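Coclaurine N-methyltransferase (Coptis japonica, PDB 6GKZ) probably transfers a methyl group from S-adenosyl-L-methionine to the ring nitrogen of coclaurine and related 1-benzyl-tetrahydroisoquinolines in alkaloid biosynthesis. Local coordinates at residues W38-T43 with H230-Y235. Numbering follows the deposited sequence.
Sequences WGYKPT and HKTFAY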
ATOM      1  N   TRP A  38     -17.407   9.788  -2.487  1.00 29.87           N
ATOM      2  CA  TRP A  38     -17.479   9.323  -1.107  1.00 27.90           C
ATOM      3  C   TRP A  38     -16.152   8.705  -0.664  1.00 25.23           C
ATOM      4  O   TRP A  38     -15.688   8.950   0.440  1.00 28.65           O
ATOM      5  CB  TRP A  38     -18.627   8.317  -0.968  1.00 23.43           C
ATOM      6  CG  TRP A  38     -18.685   7.584   0.334  1.00 27.00           C
ATOM      7  CD1 TRP A  38     -19.435   7.911   1.414  1.00 25.84           C
ATOM      8  CD2 TRP A  38     -17.994   6.371   0.678  1.00 22.19           C
ATOM      9  NE1 TRP A  38     -19.249   6.993   2.415  1.00 22.35           N
ATOM     10  CE2 TRP A  38     -18.372   6.041   1.992  1.00 26.82           C
ATOM     11  CE3 TRP A  38     -17.094   5.543   0.004  1.00 24.08           C
ATOM     12  CZ2 TRP A  38     -17.883   4.900   2.650  1.00 28.24           C
ATOM     13  CZ3 TRP A  38     -16.601   4.415   0.662  1.00 23.93           C
ATOM     14  CH2 TRP A  38     -17.001   4.109   1.975  1.00 24.22           C
ATOM     15  N   GLY A  39     -15.530   7.921  -1.538  1.00 25.67           N
ATOM     16  CA  GLY A  39     -14.306   7.223  -1.193  1.00 24.39           C
ATOM     17  C   GLY A  39     -13.018   8.032  -1.183  1.00 30.51           C
ATOM     18  O   GLY A  39     -12.125   7.753  -0.394  1.00 30.69           O
ATOM     19  N   TYR A  40     -12.896   9.022  -2.063  1.00 29.38           N
ATOM     20  CA  TYR A  40     -11.686   9.826  -2.101  1.00 22.61           C
ATOM     21  C   TYR A  40     -11.713  10.894  -1.010  1.00 29.84           C
ATOM     22  O   TYR A  40     -12.764  11.476  -0.724  1.00 31.97           O
ATOM     23  CB  TYR A  40     -11.507  10.475  -3.460  1.00 23.80           C
ATOM     24  CG  TYR A  40     -10.900   9.573  -4.511  1.00 34.92           C
ATOM     25  CD1 TYR A  40      -9.590   9.111  -4.389  1.00 23.30           C
ATOM     26  CD2 TYR A  40     -11.631   9.196  -5.649  1.00 31.18           C
ATOM     27  CE1 TYR A  40      -9.022   8.284  -5.365  1.00 19.04           C
ATOM     28  CE2 TYR A  40     -11.070   8.375  -6.621  1.00 25.92           C
ATOM     29  CZ  TYR A  40      -9.760   7.926  -6.475  1.00 24.83           C
ATOM     30  OH  TYR A  40      -9.193   7.118  -7.445  1.00 31.04           O
ATOM     31  N   LYS A  41     -10.550  11.141  -0.410  1.00 24.74           N
ATOM     32  CA  LYS A  41     -10.436  12.048   0.723  1.00 21.73           C
ATOM     33  C   LYS A  41      -9.611  13.289   0.367  1.00 26.67           C
ATOM     34  O   LYS A  41      -8.717  13.221  -0.470  1.00 33.51           O
ATOM     35  CB  LYS A  41      -9.799  11.323   1.905  1.00 27.65           C
ATOM     36  CG  LYS A  41     -10.573  10.128   2.422  1.00 24.09           C
ATOM     37  CD  LYS A  41     -11.999  10.525   2.787  1.00 34.63           C
ATOM     38  CE  LYS A  41     -12.760   9.359   3.376  1.00 38.56           C
ATOM     39  NZ  LYS A  41     -14.176   9.728   3.572  1.00 51.39           N
ATOM     40  N   PRO A  42      -9.897  14.430   1.012  1.00 33.58           N
ATOM     41  CA  PRO A  42      -9.173  15.670   0.687  1.00 37.45           C
ATOM     42  C   PRO A  42      -7.675  15.596   1.024  1.00 39.71           C
ATOM     43  O   PRO A  42      -6.876  16.223   0.325  1.00 44.56           O
ATOM     44  CB  PRO A  42      -9.872  16.741   1.547  1.00 32.35           C
ATOM     45  CG  PRO A  42     -11.104  16.088   2.091  1.00 37.09           C
ATOM     46  CD  PRO A  42     -10.869  14.616   2.104  1.00 30.92           C
ATOM     47  N   THR A  43      -7.304  14.856   2.071  1.00 31.70           N
ATOM     48  CA  THR A  43      -5.891  14.655   2.415  1.00 27.05           C
ATOM     49  C   THR A  43      -5.504  13.188   2.457  1.00 30.46           C
ATOM     50  O   THR A  43      -6.284  12.353   2.911  1.00 30.64           O
ATOM     51  CB  THR A  43      -5.536  15.236   3.789  1.00 30.98           C
ATOM     52  OG1 THR A  43      -6.155  14.441   4.821  1.00 23.25           O
ATOM     53  CG2 THR A  43      -5.974  16.692   3.886  1.00 29.43           C
ATOM     54  N   HIS A 230     -10.553  -1.284  -5.528  1.00 21.26           N
ATOM     55  CA  HIS A 230     -10.363   0.042  -6.045  1.00 25.00           C
ATOM     56  C   HIS A 230      -8.891   0.416  -5.881  1.00 27.46           C
ATOM     57  O   HIS A 230      -8.213  -0.036  -4.953  1.00 26.94           O
ATOM     58  CB  HIS A 230     -11.259   1.058  -5.343  1.00 23.49           C
ATOM     59  CG  HIS A 230     -11.180   2.412  -5.957  1.00 28.18           C
ATOM     60  ND1 HIS A 230     -10.213   3.331  -5.612  1.00 27.54           N
ATOM     61  CD2 HIS A 230     -11.906   2.984  -6.945  1.00 31.50           C
ATOM     62  CE1 HIS A 230     -10.363   4.420  -6.340  1.00 28.98           C
ATOM     63  NE2 HIS A 230     -11.393   4.239  -7.152  1.00 28.92           N
ATOM     64  N   LYS A 231      -8.402   1.204  -6.828  1.00 26.56           N
ATOM     65  CA  LYS A 231      -7.054   1.767  -6.818  1.00 24.21           C
ATOM     66  C   LYS A 231      -6.587   2.211  -5.421  1.00 30.43           C
ATOM     67  O   LYS A 231      -5.475   1.900  -4.988  1.00 32.04           O
ATOM     68  CB  LYS A 231      -7.035   2.980  -7.760  1.00 27.51           C
ATOM     69  CG  LYS A 231      -5.777   3.197  -8.504  1.00 38.41           C
ATOM     70  CD  LYS A 231      -5.689   4.639  -9.014  1.00 39.01           C
ATOM     71  CE  LYS A 231      -7.041   5.279  -9.215  1.00 35.20           C
ATOM     72  NZ  LYS A 231      -6.875   6.655  -9.783  1.00 46.67           N
ATOM     73  N   THR A 232      -7.469   2.929  -4.723  1.00 27.34           N
ATOM     74  CA  THR A 232      -7.083   3.760  -3.595  1.00 24.98           C
ATOM     75  C   THR A 232      -7.839   3.456  -2.304  1.00 31.81           C
ATOM     76  O   THR A 232      -7.237   3.404  -1.231  1.00 32.33           O
ATOM     77  CB  THR A 232      -7.298   5.265  -3.917  1.00 32.60           C
ATOM     78  OG1 THR A 232      -6.559   5.625  -5.096  1.00 33.37           O
ATOM     79  CG2 THR A 232      -6.861   6.134  -2.737  1.00 19.12           C
ATOM     80  N   PHE A 233      -9.158   3.300  -2.383  1.00 30.06           N
ATOM     81  CA  PHE A 233      -9.910   3.150  -1.137  1.00 30.36           C
ATOM     82  C   PHE A 233     -10.588   1.788  -1.017  1.00 23.54           C
ATOM     83  O   PHE A 233     -10.650   1.029  -1.979  1.00 31.84           O
ATOM     84  CB  PHE A 233     -10.918   4.302  -0.960  1.00 20.83           C
ATOM     85  CG  PHE A 233     -11.876   4.479  -2.096  1.00 23.41           C
ATOM     86  CD1 PHE A 233     -13.030   3.712  -2.168  1.00 22.35           C
ATOM     87  CD2 PHE A 233     -11.657   5.448  -3.062  1.00 20.00           C
ATOM     88  CE1 PHE A 233     -13.937   3.885  -3.196  1.00 23.35           C
ATOM     89  CE2 PHE A 233     -12.560   5.627  -4.090  1.00 27.61           C
ATOM     90  CZ  PHE A 233     -13.701   4.837  -4.165  1.00 28.96           C
ATOM     91  N   ALA A 234     -11.060   1.478   0.188  1.00 25.15           N
ATOM     92  CA  ALA A 234     -11.602   0.152   0.514  1.00 21.62           C
ATOM     93  C   ALA A 234     -12.921   0.316   1.244  1.00 21.57           C
ATOM     94  O   ALA A 234     -13.108   1.305   1.928  1.00 30.82           O
ATOM     95  CB  ALA A 234     -10.606  -0.634   1.369  1.00 18.50           C
ATOM     96  N   TYR A 235     -13.848  -0.627   1.101  1.00 26.79           N
ATOM     97  CA  TYR A 235     -15.145  -0.454   1.758  1.00 22.00           C
ATOM     98  C   TYR A 235     -16.015  -1.699   1.819  1.00 24.06           C
ATOM     99  O   TYR A 235     -15.989  -2.541   0.926  1.00 26.03           O
ATOM    100  CB  TYR A 235     -15.954   0.673   1.077  1.00 20.72           C
ATOM    101  CG  TYR A 235     -16.131   0.574  -0.442  1.00 18.68           C
ATOM    102  CD1 TYR A 235     -15.085   0.867  -1.310  1.00 27.22           C
ATOM    103  CD2 TYR A 235     -17.352   0.256  -0.992  1.00 26.04           C
ATOM    104  CE1 TYR A 235     -15.249   0.806  -2.685  1.00 24.97           C
ATOM    105  CE2 TYR A 235     -17.533   0.189  -2.370  1.00 31.99           C
ATOM    106  CZ  TYR A 235     -16.478   0.471  -3.212  1.00 31.36           C
ATOM    107  OH  TYR A 235     -16.658   0.399  -4.574  1.00 32.09           O
TER
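Phe233 lies between Gly39 and His230, one partner over each face of its ring. Gly39 CA sits over the ring centre, 3.5 Å from the centroid of the Phe233 ring and only 5° off the normal, a CH-pi contact so close that a CB on this residue would run into the ring. Over the opposite face comes His230 ND1, offset toward the rim. Phe233 reaches this slot because its CG is placed between backbone N and carbonyl carbon (chi1 56°).

Tyr40 receives two ring edges. Phe233 points its edge at the Tyr40 face with the planes at 84°, CE2 of Phe233 standing 4.0 Å from CD2 of Tyr40; His230 makes an offset edge-to-face pair with the same tyrosine, the centroids 5.4 Å apart. Further along, the six-membered ring of Trp38 turns its edge to the face of Tyr235, and Trp38 CH2 meets Tyr235 CB at 3.7 Å.

These rings join the end of helix 21-39, which the chain leaves at Tyr40, to the link between strand 221-230 of the Rossmann-type methyltransferase sheet and the short strand 235-236, away from the S-adenosyl-L-homocysteine site.

Among the polar contacts, Lys231 NZ gives Tyr40 OH a weak hydrogen bond of 3.3 Å. Glu341 is the stronger partner of that hydroxyl, and its OE1 also bonds to His230 NE2. On the other side of the imidazole, His230 ND1 accepts a hydrogen bond from Thr232 N at 2.9 Å, tilted out of the ring plane, and more weakly one from Phe233 N, so both ring nitrogens help fix its rotation. Shortening Tyr40 to an alanine removes the ring, which would probably leave the edges of Phe233 and His230 without their aromatic face and Glu341 without a hydroxyl partner.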